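PDB 3KJJ: NMB1025 protein from Neisseria meningitidis serogroup B, which is of unknown function but belongs to the YjgF/RutC family, whose small trimeric proteins share a chorismate mutase-like fold. Local coordinates for residues R56-C61 with I118-R123; A71-R76 with G86-W91; A82-V87 with P98-V103. One frame throughout, in Å; residues are numbered along the deposited sequence.

Interaction 1: residues R56-C61 with I118-R123; sequences RWLAEC and ITAVKR
L58, on the last turns of helix 43-60, meets A120 on strand 114-121 through methyl groups alone. Its CD2 lies 3.7 Å from A120 CB. The same L58 CD2 approaches the branch methyl CG2 of I118 at 4.3 Å, a looser touch. One leucine methyl thus spans two residues, I118 and A120, that point their side chains toward the helix from the same face of the strand. CG of L58 stands anti to its carbonyl carbon (chi1 -72°), which turns the side chain toward the sheet. CD1 continues the chain, while the other branch methyl, CD2, does the touching. L32 and V68, on the two strands beside 114-121, also touch L58.

Farther along, the contact reaches the surface. There the carbonyl O of C61 sits 3.7 Å from CG of K122, a van der Waals touch. The K122 chain runs on fully extended into an exposed position. Next to it, the backbone O of V121 accepts a hydrogen bond from the S63 hydroxyl, which ties the chain after the helix to the strand. This is the helix-on-sheet layer of the YjgF alpha/beta fold, with helix 43-60 lying across one face of the mixed sheet.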
ATOM      1  N   ARG B  56      11.807   6.891 -14.965  1.00 18.22           N
ATOM      2  CA  ARG B  56      13.066   7.549 -14.612  1.00 18.30           C
ATOM      3  C   ARG B  56      13.577   7.097 -13.243  1.00 16.04           C
ATOM      4  O   ARG B  56      14.763   6.796 -13.100  1.00 16.80           O
ATOM      5  CB  ARG B  56      12.961   9.075 -14.716  1.00 18.19           C
ATOM      6  CG  ARG B  56      12.925   9.602 -16.159  1.00 20.87           C
ATOM      7  CD  ARG B  56      13.175  11.122 -16.247  1.00 20.21           C
ATOM      8  NE  ARG B  56      12.206  11.908 -15.475  1.00 17.41           N
ATOM      9  CZ  ARG B  56      11.017  12.306 -15.930  1.00 23.95           C
ATOM     10  NH1 ARG B  56      10.632  11.989 -17.159  1.00 16.25           N
ATOM     11  NH2 ARG B  56      10.202  13.021 -15.150  1.00 22.79           N
ATOM     12  N   TRP B  57      12.677   6.987 -12.263  1.00 12.96           N
ATOM     13  CA  TRP B  57      13.060   6.540 -10.921  1.00 14.81           C
ATOM     14  C   TRP B  57      13.361   5.047 -10.823  1.00 15.72           C
ATOM     15  O   TRP B  57      14.207   4.642 -10.026  1.00 18.90           O
ATOM     16  CB  TRP B  57      12.042   6.985  -9.855  1.00 13.86           C
ATOM     17  CG  TRP B  57      12.075   8.489  -9.640  1.00 12.34           C
ATOM     18  CD1 TRP B  57      11.091   9.383  -9.959  1.00 15.72           C
ATOM     19  CD2 TRP B  57      13.153   9.261  -9.089  1.00 13.48           C
ATOM     20  NE1 TRP B  57      11.479  10.653  -9.631  1.00 13.42           N
ATOM     21  CE2 TRP B  57      12.744  10.611  -9.099  1.00 11.09           C
ATOM     22  CE3 TRP B  57      14.430   8.945  -8.603  1.00 14.63           C
ATOM     23  CZ2 TRP B  57      13.562  11.647  -8.635  1.00 17.79           C
ATOM     24  CZ3 TRP B  57      15.238   9.975  -8.130  1.00 17.10           C
ATOM     25  CH2 TRP B  57      14.799  11.310  -8.151  1.00 23.92           C
ATOM     26  N   LEU B  58      12.703   4.234 -11.647  1.00 18.08           N
ATOM     27  CA  LEU B  58      12.987   2.799 -11.653  1.00 17.68           C
ATOM     28  C   LEU B  58      14.371   2.555 -12.259  1.00 16.82           C
ATOM     29  O   LEU B  58      15.144   1.737 -11.745  1.00 19.47           O
ATOM     30  CB  LEU B  58      11.876   2.006 -12.373  1.00 15.71           C
ATOM     31  CG  LEU B  58      10.515   1.873 -11.651  1.00 15.61           C
ATOM     32  CD1 LEU B  58       9.541   1.021 -12.462  1.00 12.11           C
ATOM     33  CD2 LEU B  58      10.634   1.325 -10.229  1.00 17.00           C
ATOM     34  N   ALA B  59      14.688   3.287 -13.329  1.00 17.13           N
ATOM     35  CA  ALA B  59      16.030   3.265 -13.931  1.00 18.09           C
ATOM     36  C   ALA B  59      17.110   3.604 -12.903  1.00 19.48           C
ATOM     37  O   ALA B  59      18.094   2.869 -12.747  1.00 18.53           O
ATOM     38  CB  ALA B  59      16.103   4.219 -15.129  1.00 21.47           C
ATOM     39  N   GLU B  60      16.908   4.702 -12.179  1.00 18.54           N
ATOM     40  CA  GLU B  60      17.831   5.094 -11.127  1.00 21.47           C
ATOM     41  C   GLU B  60      18.046   3.983 -10.081  1.00 21.20           C
ATOM     42  O   GLU B  60      19.137   3.860  -9.538  1.00 20.91           O
ATOM     43  CB  GLU B  60      17.379   6.405 -10.473  1.00 23.26           C
ATOM     44  CG  GLU B  60      18.547   7.262  -9.990  1.00 37.27           C
ATOM     45  CD  GLU B  60      18.236   8.757  -9.963  1.00 45.09           C
ATOM     46  OE1 GLU B  60      18.651   9.427  -8.990  1.00 47.47           O
ATOM     47  OE2 GLU B  60      17.592   9.265 -10.910  1.00 42.99           O
ATOM     48  N   CYS B  61      17.018   3.170  -9.819  1.00 22.17           N
ATOM     49  CA  CYS B  61      17.120   2.077  -8.830  1.00 22.84           C
ATOM     50  C   CYS B  61      17.594   0.725  -9.375  1.00 20.05           C
ATOM     51  O   CYS B  61      17.664  -0.264  -8.629  1.00 18.37           O
ATOM     52  CB  CYS B  61      15.784   1.880  -8.103  1.00 23.27           C
ATOM     53  SG  CYS B  61      15.210   3.331  -7.211  1.00 26.77           S
ATOM     54  N   ILE B 118       4.286   2.821  -6.571  1.00 15.44           N
ATOM     55  CA  ILE B 118       4.889   1.611  -7.133  1.00 13.25           C
ATOM     56  C   ILE B 118       5.753   0.896  -6.096  1.00 12.26           C
ATOM     57  O   ILE B 118       6.464   1.546  -5.324  1.00  9.26           O
ATOM     58  CB  ILE B 118       5.820   1.971  -8.335  1.00 16.70           C
ATOM     59  CG1 ILE B 118       5.031   2.567  -9.503  1.00 11.76           C
ATOM     60  CG2 ILE B 118       6.649   0.760  -8.786  1.00 11.77           C
ATOM     61  CD1 ILE B 118       4.100   1.612 -10.200  1.00 10.61           C
ATOM     62  N   THR B 119       5.665  -0.438  -6.101  1.00 12.16           N
ATOM     63  CA  THR B 119       6.630  -1.333  -5.477  1.00 14.66           C
ATOM     64  C   THR B 119       7.254  -2.168  -6.596  1.00 14.35           C
ATOM     65  O   THR B 119       6.543  -2.711  -7.457  1.00 13.68           O
ATOM     66  CB  THR B 119       5.965  -2.291  -4.457  1.00 16.10           C
ATOM     67  OG1 THR B 119       5.055  -1.560  -3.622  1.00 16.96           O
ATOM     68  CG2 THR B 119       7.025  -2.984  -3.560  1.00 11.76           C
ATOM     69  N   ALA B 120       8.578  -2.302  -6.568  1.00 12.61           N
ATOM     70  CA  ALA B 120       9.277  -2.982  -7.647  1.00 13.45           C
ATOM     71  C   ALA B 120      10.447  -3.783  -7.106  1.00 14.30           C
ATOM     72  O   ALA B 120      10.735  -3.757  -5.904  1.00 12.12           O
ATOM     73  CB  ALA B 120       9.762  -1.966  -8.711  1.00 14.49           C
ATOM     74  N   VAL B 121      11.097  -4.515  -7.998  1.00 16.59           N
ATOM     75  CA  VAL B 121      12.269  -5.292  -7.621  0.50 19.23           C
ATOM     76  C   VAL B 121      13.499  -4.853  -8.421  1.00 20.82           C
ATOM     77  O   VAL B 121      13.397  -4.482  -9.587  1.00 19.37           O
ATOM     78  CB  VAL B 121      12.007  -6.829  -7.700  0.50 19.48           C
ATOM     79  CG1 VAL B 121      11.952  -7.321  -9.135  0.50 16.21           C
ATOM     80  CG2 VAL B 121      13.049  -7.603  -6.897  0.50 16.71           C
ATOM     81  N   LYS B 122      14.652  -4.862  -7.758  1.00 20.87           N
ATOM     82  CA  LYS B 122      15.926  -4.577  -8.391  1.00 23.04           C
ATOM     83  C   LYS B 122      16.314  -5.778  -9.255  1.00 24.19           C
ATOM     84  O   LYS B 122      16.262  -6.917  -8.784  1.00 24.65           O
ATOM     85  CB  LYS B 122      16.985  -4.326  -7.311  1.00 23.65           C
ATOM     86  CG  LYS B 122      18.329  -3.825  -7.824  1.00 26.93           C
ATOM     87  CD  LYS B 122      19.290  -3.585  -6.663  1.00 31.91           C
ATOM     88  CE  LYS B 122      20.697  -3.303  -7.158  1.00 29.71           C
ATOM     89  NZ  LYS B 122      21.537  -2.693  -6.083  1.00 32.00           N
ATOM     90  N   ARG B 123      16.684  -5.521 -10.513  1.00 23.33           N
ATOM     91  CA  ARG B 123      17.136  -6.574 -11.420  0.50 24.93           C
ATOM     92  C   ARG B 123      18.392  -7.263 -10.899  1.00 25.23           C
ATOM     93  O   ARG B 123      19.299  -6.606 -10.393  1.00 23.26           O
ATOM     94  CB  ARG B 123      17.418  -6.002 -12.811  0.50 25.22           C
ATOM     95  CG  ARG B 123      16.200  -5.894 -13.700  0.50 24.58           C
ATOM     96  CD  ARG B 123      16.543  -5.258 -15.035  0.50 26.06           C
ATOM     97  NE  ARG B 123      16.646  -3.803 -14.932  0.50 31.31           N
ATOM     98  CZ  ARG B 123      17.666  -3.078 -15.384  0.50 30.58           C
ATOM     99  NH1 ARG B 123      17.651  -1.761 -15.235  0.50 33.47           N
ATOM    100  NH2 ARG B 123      18.691  -3.662 -15.992  0.50 31.06           N
TER

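Interaction 2: residues A71-R76 with G86-W91; sequences AVIYLR and GVWDAW
W88 brings its indole from helix 81-91 against two residues of strand 68-75, I73 and A71. It has the largest buried area of the three. Its CG is anti to the backbone N (chi1 172°), which sends the ring system off the helix toward the sheet.

I73 takes one face of that ring. Its terminal methyl CD1 stands 4.2 Å from the centroid of the six-membered ring of W88, only 14° off the ring normal, so this is a CH-pi contact over the face. The methyl is nevertheless set toward the rim, with W88 CE3 its nearest atom at 4.0 Å. The opposite face of W88 is met by CE3 of W91, three residues further along the helix, 4.1 Å above the plane. The indole is therefore held between a strand methyl and a helix neighbour.

A71 is the smaller partner. Its CB lies 3.4 Å from W88 CH2, a close approach at the far end of the six-membered ring. The polar end of W88 turns to another chain: NE1 donates to the carbonyl O of R19 of the second subunit. D89, the next residue, makes a salt bridge with that same R19.

The contact lies inside the beta-alpha-beta unit of strand 68-75, helix 81-91 and strand 99-104. L51 of helix 43-60 touches both W88 and W91, while I116 and I118 of strand 114-121 lie against I73 and A71 respectively.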
ATOM      1  N   ALA B  71       1.158  -1.813  -8.088  1.00 15.52           N
ATOM      2  CA  ALA B  71       0.859  -0.425  -8.380  1.00 15.15           C
ATOM      3  C   ALA B  71      -0.498  -0.086  -7.777  1.00 15.22           C
ATOM      4  O   ALA B  71      -1.468  -0.810  -7.983  1.00 14.47           O
ATOM      5  CB  ALA B  71       0.831  -0.202  -9.890  1.00 11.01           C
ATOM      6  N   VAL B  72      -0.553   1.001  -7.019  1.00 15.20           N
ATOM      7  CA  VAL B  72      -1.821   1.535  -6.549  1.00 15.29           C
ATOM      8  C   VAL B  72      -2.009   2.856  -7.266  1.00 15.86           C
ATOM      9  O   VAL B  72      -1.109   3.704  -7.280  1.00 15.62           O
ATOM     10  CB  VAL B  72      -1.867   1.735  -5.026  1.00 15.93           C
ATOM     11  CG1 VAL B  72      -3.276   2.165  -4.581  1.00 16.55           C
ATOM     12  CG2 VAL B  72      -1.461   0.473  -4.311  1.00 16.28           C
ATOM     13  N   ILE B  73      -3.174   2.995  -7.889  1.00 13.05           N
ATOM     14  CA  ILE B  73      -3.502   4.160  -8.678  1.00 12.11           C
ATOM     15  C   ILE B  73      -4.637   4.857  -7.968  1.00 14.57           C
ATOM     16  O   ILE B  73      -5.687   4.262  -7.725  1.00 13.09           O
ATOM     17  CB  ILE B  73      -3.935   3.784 -10.109  1.00 12.36           C
ATOM     18  CG1 ILE B  73      -2.805   3.034 -10.834  1.00 14.30           C
ATOM     19  CG2 ILE B  73      -4.340   5.047 -10.911  1.00 13.63           C
ATOM     20  CD1 ILE B  73      -3.295   2.251 -12.062  1.00  6.91           C
ATOM     21  N   TYR B  74      -4.382   6.102  -7.600  1.00 10.80           N
ATOM     22  CA  TYR B  74      -5.361   6.928  -6.946  1.00 16.70           C
ATOM     23  C   TYR B  74      -5.846   7.904  -8.012  1.00 13.01           C
ATOM     24  O   TYR B  74      -5.043   8.582  -8.640  1.00 16.79           O
ATOM     25  CB  TYR B  74      -4.715   7.657  -5.768  1.00 10.88           C
ATOM     26  CG  TYR B  74      -4.172   6.760  -4.670  1.00 18.85           C
ATOM     27  CD1 TYR B  74      -5.026   6.141  -3.755  1.00 12.75           C
ATOM     28  CD2 TYR B  74      -2.795   6.549  -4.531  1.00 16.14           C
ATOM     29  CE1 TYR B  74      -4.528   5.321  -2.748  1.00 17.72           C
ATOM     30  CE2 TYR B  74      -2.297   5.733  -3.538  1.00 14.53           C
ATOM     31  CZ  TYR B  74      -3.164   5.124  -2.650  1.00 17.77           C
ATOM     32  OH  TYR B  74      -2.664   4.322  -1.657  1.00 25.87           O
ATOM     33  N   LEU B  75      -7.150   7.942  -8.246  1.00 16.50           N
ATOM     34  CA  LEU B  75      -7.729   8.969  -9.110  1.00 18.24           C
ATOM     35  C   LEU B  75      -8.567   9.902  -8.263  1.00 19.95           C
ATOM     36  O   LEU B  75      -9.238   9.456  -7.336  1.00 18.74           O
ATOM     37  CB  LEU B  75      -8.607   8.351 -10.204  1.00 17.92           C
ATOM     38  CG  LEU B  75      -7.935   7.476 -11.260  1.00 21.45           C
ATOM     39  CD1 LEU B  75      -9.011   6.722 -12.049  1.00 19.01           C
ATOM     40  CD2 LEU B  75      -7.056   8.306 -12.201  1.00 14.75           C
ATOM     41  N   ARG B  76      -8.527  11.190  -8.594  1.00 20.11           N
ATOM     42  CA  ARG B  76      -9.355  12.191  -7.944  1.00 19.03           C
ATOM     43  C   ARG B  76     -10.835  11.929  -8.232  1.00 18.33           C
ATOM     44  O   ARG B  76     -11.707  12.154  -7.382  1.00 19.84           O
ATOM     45  CB  ARG B  76      -8.960  13.591  -8.420  1.00 19.76           C
ATOM     46  CG  ARG B  76      -9.892  14.683  -7.910  1.00 18.08           C
ATOM     47  CD  ARG B  76      -9.592  16.046  -8.503  1.00 20.80           C
ATOM     48  NE  ARG B  76     -10.424  17.072  -7.877  1.00 21.01           N
ATOM     49  CZ  ARG B  76     -10.225  17.578  -6.662  1.00 20.69           C
ATOM     50  NH1 ARG B  76      -9.207  17.170  -5.919  1.00 11.87           N
ATOM     51  NH2 ARG B  76     -11.040  18.514  -6.190  1.00 19.76           N
ATOM     52  N   GLY B  86      -6.290   3.615 -20.624  1.00 17.49           N
ATOM     53  CA  GLY B  86      -5.785   3.655 -22.000  1.00 18.61           C
ATOM     54  C   GLY B  86      -4.291   3.912 -22.067  1.00 18.44           C
ATOM     55  O   GLY B  86      -3.586   3.314 -22.886  1.00 17.57           O
ATOM     56  N   VAL B  87      -3.803   4.782 -21.182  1.00 17.70           N
ATOM     57  CA  VAL B  87      -2.395   5.114 -21.142  1.00 16.27           C
ATOM     58  C   VAL B  87      -1.615   4.017 -20.403  1.00 16.93           C
ATOM     59  O   VAL B  87      -0.582   3.554 -20.890  1.00 20.64           O
ATOM     60  CB  VAL B  87      -2.167   6.538 -20.578  1.00 16.82           C
ATOM     61  CG1 VAL B  87      -0.676   6.840 -20.419  1.00 13.11           C
ATOM     62  CG2 VAL B  87      -2.842   7.566 -21.499  1.00 12.36           C
ATOM     63  N   TRP B  88      -2.131   3.603 -19.247  1.00 17.60           N
ATOM     64  CA  TRP B  88      -1.571   2.492 -18.475  1.00 20.38           C
ATOM     65  C   TRP B  88      -1.413   1.227 -19.311  1.00 18.48           C
ATOM     66  O   TRP B  88      -0.330   0.646 -19.342  1.00 20.31           O
ATOM     67  CB  TRP B  88      -2.449   2.211 -17.252  1.00 20.21           C
ATOM     68  CG  TRP B  88      -2.093   0.980 -16.482  1.00 17.44           C
ATOM     69  CD1 TRP B  88      -2.608  -0.264 -16.658  1.00 18.55           C
ATOM     70  CD2 TRP B  88      -1.163   0.883 -15.394  1.00 13.89           C
ATOM     71  NE1 TRP B  88      -2.054  -1.138 -15.752  1.00 19.39           N
ATOM     72  CE2 TRP B  88      -1.158  -0.461 -14.969  1.00 20.30           C
ATOM     73  CE3 TRP B  88      -0.316   1.796 -14.759  1.00 15.53           C
ATOM     74  CZ2 TRP B  88      -0.351  -0.917 -13.918  1.00 15.35           C
ATOM     75  CZ3 TRP B  88       0.492   1.343 -13.713  1.00 18.08           C
ATOM     76  CH2 TRP B  88       0.466  -0.004 -13.310  1.00 20.49           C
ATOM     77  N   ASP B  89      -2.489   0.821 -19.991  1.00 18.62           N
ATOM     78  CA  ASP B  89      -2.505  -0.384 -20.832  1.00 20.64           C
ATOM     79  C   ASP B  89      -1.435  -0.403 -21.912  1.00 18.89           C
ATOM     80  O   ASP B  89      -0.887  -1.465 -22.213  1.00 20.90           O
ATOM     81  CB  ASP B  89      -3.878  -0.593 -21.482  1.00 21.15           C
ATOM     82  CG  ASP B  89      -4.937  -0.990 -20.483  1.00 21.97           C
ATOM     83  OD1 ASP B  89      -4.594  -1.223 -19.304  1.00 18.67           O
ATOM     84  OD2 ASP B  89      -6.117  -1.071 -20.880  1.00 25.91           O
ATOM     85  N   ALA B  90      -1.165   0.763 -22.498  1.00 17.66           N
ATOM     86  CA  ALA B  90      -0.123   0.931 -23.520  1.00 19.49           C
ATOM     87  C   ALA B  90       1.291   0.930 -22.933  1.00 19.11           C
ATOM     88  O   ALA B  90       2.253   0.557 -23.612  1.00 20.67           O
ATOM     89  CB  ALA B  90      -0.360   2.217 -24.310  1.00 20.59           C
ATOM     90  N   TRP B  91       1.404   1.340 -21.674  1.00 17.72           N
ATOM     91  CA  TRP B  91       2.699   1.510 -21.005  1.00 15.25           C
ATOM     92  C   TRP B  91       3.204   0.221 -20.377  1.00 15.89           C
ATOM     93  O   TRP B  91       4.387  -0.083 -20.507  1.00 15.47           O
ATOM     94  CB  TRP B  91       2.627   2.627 -19.968  1.00 12.76           C
ATOM     95  CG  TRP B  91       3.839   2.788 -19.056  1.00 14.56           C
ATOM     96  CD1 TRP B  91       4.955   3.534 -19.303  1.00 17.02           C
ATOM     97  CD2 TRP B  91       4.011   2.237 -17.740  1.00 10.87           C
ATOM     98  NE1 TRP B  91       5.824   3.461 -18.236  1.00 16.82           N
ATOM     99  CE2 TRP B  91       5.267   2.677 -17.261  1.00 15.09           C
ATOM    100  CE3 TRP B  91       3.226   1.407 -16.922  1.00 12.42           C
ATOM    101  CZ2 TRP B  91       5.758   2.315 -16.002  1.00 12.67           C
ATOM    102  CZ3 TRP B  91       3.705   1.052 -15.677  1.00 11.94           C
ATOM    103  CH2 TRP B  91       4.969   1.503 -15.227  1.00 18.36           C
TER

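Interaction 3: residues A82-V87 with P98-V103; sequences AEMNGV and PARACV
R100 of strand 99-104 grips a single oxygen of N85 on helix 81-91. Both terminal nitrogens donate to it: R100 NH1 lies 3.0 Å and R100 NH2 3.1 Å from N85 OD1. The guanidinium comes end-on, and the oxygen sits almost exactly in its plane. The amide is turned 30° from that plane. Both donors reach OD1 from the same face of the amide, tilted out of its plane. The N-H...O angles, 146° and 150°, are bent, as expected when two hydrogens share one acceptor.

M84 adds a softer neighbour. Its selenium, carried by the selenomethionine used in place of methionine, is 3.8 Å from R100 NH1.

The strand side chain reaches the helix by an extended start and a turn at chi3, which swings the guanidinium toward N85. Around it, W88 makes a cation-pi contact with R100, Y81 and I73 pack on its side chain, and the backbone N of R100 bonds to S33 OG of the second subunit. R19 of that subunit also packs on both N85 and R100. This places R100 at the subunit boundary, where YjgF relatives carry their probable ligand-binding cleft.

A buried guanidinium is thus met by a neutral amide oxygen and an aromatic ring. The two bonds restrain the rotation of the guanidinium, which probably polarises the N85 carbonyl.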
ATOM      1  N   ALA B  82     -11.327   4.962 -17.545  1.00 19.61           N
ATOM      2  CA  ALA B  82     -11.017   4.506 -18.902  1.00 21.19           C
ATOM      3  C   ALA B  82      -9.877   5.298 -19.545  1.00 18.22           C
ATOM      4  O   ALA B  82      -9.039   4.723 -20.238  1.00 19.65           O
ATOM      5  CB  ALA B  82     -12.269   4.509 -19.797  1.00 20.35           C
ATOM      6  N   GLU B  83      -9.841   6.606 -19.303  1.00 19.27           N
ATOM      7  CA  GLU B  83      -8.793   7.465 -19.852  1.00 20.52           C
ATOM      8  C   GLU B  83      -7.423   7.113 -19.283  1.00 18.09           C
ATOM      9  O   GLU B  83      -6.440   7.039 -20.032  1.00 19.49           O
ATOM     10  CB  GLU B  83      -9.093   8.949 -19.607  1.00 20.72           C
ATOM     11  CG  GLU B  83      -8.173   9.905 -20.368  1.00 25.07           C
ATOM     12  CD  GLU B  83      -8.670  11.348 -20.387  1.00 28.51           C
ATOM     13  OE1 GLU B  83      -9.801  11.602 -19.927  1.00 28.50           O
ATOM     14  OE2 GLU B  83      -7.924  12.232 -20.860  1.00 27.56           O
HETATM   15  N   MSE B  84      -7.369   6.916 -17.965  1.00 17.67           N
HETATM   16  CA  MSE B  84      -6.137   6.505 -17.280  1.00 19.75           C
HETATM   17  C   MSE B  84      -5.699   5.158 -17.838  1.00 20.27           C
HETATM   18  O   MSE B  84      -4.572   5.037 -18.324  1.00 21.55           O
HETATM   19  CB  MSE B  84      -6.337   6.459 -15.757  1.00 19.86           C
HETATM   20  CG  MSE B  84      -5.091   6.080 -14.928  1.00 17.32           C
HETATM   21 SE   MSE B  84      -4.693   4.140 -14.932  1.00 24.12          SE
HETATM   22  CE  MSE B  84      -2.844   4.274 -14.369  1.00 29.16           C
ATOM     23  N   ASN B  85      -6.612   4.180 -17.804  1.00 20.23           N
ATOM     24  CA  ASN B  85      -6.387   2.820 -18.328  1.00 20.15           C
ATOM     25  C   ASN B  85      -5.804   2.757 -19.728  1.00 19.47           C
ATOM     26  O   ASN B  85      -4.926   1.943 -19.989  1.00 19.05           O
ATOM     27  CB  ASN B  85      -7.685   1.992 -18.296  1.00 19.71           C
ATOM     28  CG  ASN B  85      -8.071   1.561 -16.895  1.00 19.46           C
ATOM     29  OD1 ASN B  85      -7.250   1.558 -15.984  1.00 17.50           O
ATOM     30  ND2 ASN B  85      -9.331   1.198 -16.718  1.00 17.86           N
ATOM     31  N   GLY B  86      -6.290   3.615 -20.624  1.00 17.49           N
ATOM     32  CA  GLY B  86      -5.785   3.655 -22.000  1.00 18.61           C
ATOM     33  C   GLY B  86      -4.291   3.912 -22.067  1.00 18.44           C
ATOM     34  O   GLY B  86      -3.586   3.314 -22.886  1.00 17.57           O
ATOM     35  N   VAL B  87      -3.803   4.782 -21.182  1.00 17.70           N
ATOM     36  CA  VAL B  87      -2.395   5.114 -21.142  1.00 16.27           C
ATOM     37  C   VAL B  87      -1.615   4.017 -20.403  1.00 16.93           C
ATOM     38  O   VAL B  87      -0.582   3.554 -20.890  1.00 20.64           O
ATOM     39  CB  VAL B  87      -2.167   6.538 -20.578  1.00 16.82           C
ATOM     40  CG1 VAL B  87      -0.676   6.840 -20.419  1.00 13.11           C
ATOM     41  CG2 VAL B  87      -2.842   7.566 -21.499  1.00 12.36           C
ATOM     42  N   PRO B  98       1.773  -5.760 -13.434  1.00 12.01           N
ATOM     43  CA  PRO B  98       1.853  -5.865 -11.975  1.00 12.64           C
ATOM     44  C   PRO B  98       0.511  -6.099 -11.276  1.00 13.88           C
ATOM     45  O   PRO B  98      -0.553  -5.911 -11.885  1.00 12.77           O
ATOM     46  CB  PRO B  98       2.418  -4.500 -11.570  1.00 11.75           C
ATOM     47  CG  PRO B  98       1.868  -3.577 -12.598  1.00 12.41           C
ATOM     48  CD  PRO B  98       1.872  -4.355 -13.890  1.00 11.70           C
ATOM     49  N   ALA B  99       0.569  -6.518 -10.009  1.00 12.82           N
ATOM     50  CA  ALA B  99      -0.603  -6.442  -9.121  1.00 13.81           C
ATOM     51  C   ALA B  99      -1.037  -4.983  -9.116  1.00 15.11           C
ATOM     52  O   ALA B  99      -0.193  -4.080  -9.067  1.00 13.82           O
ATOM     53  CB  ALA B  99      -0.263  -6.896  -7.720  1.00 13.78           C
ATOM     54  N   ARG B 100      -2.337  -4.743  -9.201  1.00 16.39           N
ATOM     55  CA  ARG B 100      -2.827  -3.374  -9.347  1.00 17.86           C
ATOM     56  C   ARG B 100      -4.103  -3.181  -8.545  1.00 11.17           C
ATOM     57  O   ARG B 100      -4.899  -4.101  -8.402  1.00 12.61           O
ATOM     58  CB  ARG B 100      -3.093  -3.056 -10.820  1.00 18.86           C
ATOM     59  CG  ARG B 100      -3.113  -1.577 -11.146  1.00 19.88           C
ATOM     60  CD  ARG B 100      -3.542  -1.302 -12.577  1.00 19.13           C
ATOM     61  NE  ARG B 100      -4.989  -1.153 -12.691  1.00 18.23           N
ATOM     62  CZ  ARG B 100      -5.616  -0.398 -13.588  1.00 17.57           C
ATOM     63  NH1 ARG B 100      -4.938   0.328 -14.481  1.00 18.37           N
ATOM     64  NH2 ARG B 100      -6.939  -0.349 -13.570  1.00 20.26           N
ATOM     65  N   ALA B 101      -4.261  -1.989  -7.990  1.00 13.78           N
ATOM     66  CA  ALA B 101      -5.526  -1.581  -7.399  1.00 12.58           C
ATOM     67  C   ALA B 101      -5.801  -0.145  -7.818  1.00 13.51           C
ATOM     68  O   ALA B 101      -4.880   0.659  -7.975  1.00 15.86           O
ATOM     69  CB  ALA B 101      -5.487  -1.728  -5.879  1.00 11.74           C
ATOM     70  N   CYS B 102      -7.068   0.180  -8.041  1.00 13.16           N
ATOM     71  CA  CYS B 102      -7.401   1.542  -8.437  1.00 15.39           C
ATOM     72  C   CYS B 102      -8.562   2.018  -7.597  1.00 13.36           C
ATOM     73  O   CYS B 102      -9.612   1.384  -7.589  1.00 16.12           O
ATOM     74  CB  CYS B 102      -7.724   1.649  -9.928  1.00 18.33           C
ATOM     75  SG  CYS B 102      -7.998   3.362 -10.456  1.00 16.82           S
ATOM     76  N   VAL B 103      -8.340   3.103  -6.858  1.00 16.09           N
ATOM     77  CA  VAL B 103      -9.356   3.637  -5.946  1.00 18.61           C
ATOM     78  C   VAL B 103      -9.495   5.150  -6.114  1.00 18.46           C
ATOM     79  O   VAL B 103      -8.611   5.813  -6.649  1.00 17.51           O
ATOM     80  CB  VAL B 103      -9.111   3.253  -4.440  1.00 18.43           C
ATOM     81  CG1 VAL B 103      -8.925   1.739  -4.277  1.00 24.91           C
ATOM     82  CG2 VAL B 103      -7.925   4.002  -3.840  1.00 20.56           C
TER

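All three contacts are mainly buried and lie on the same mixed sheet, but they use it differently. Interaction 1 seats the end of helix 43-60 and is the one that runs out to an exposed lysine. Interactions 2 and 3 share helix 81-91 and have centres about 3 Å apart, whereas the centre of interaction 1 is about 17 Å from that of interaction 2. Strands 68-75 and 99-104 pair between them, with A71 N 2.8 Å from A99 O. Chemistry follows place: aliphatic in interaction 1, methyl-on-indole in interaction 2, charged and hydrogen-bonded in interaction 3. I118 CD1 touches A71 CB, joining interactions 1 and 2.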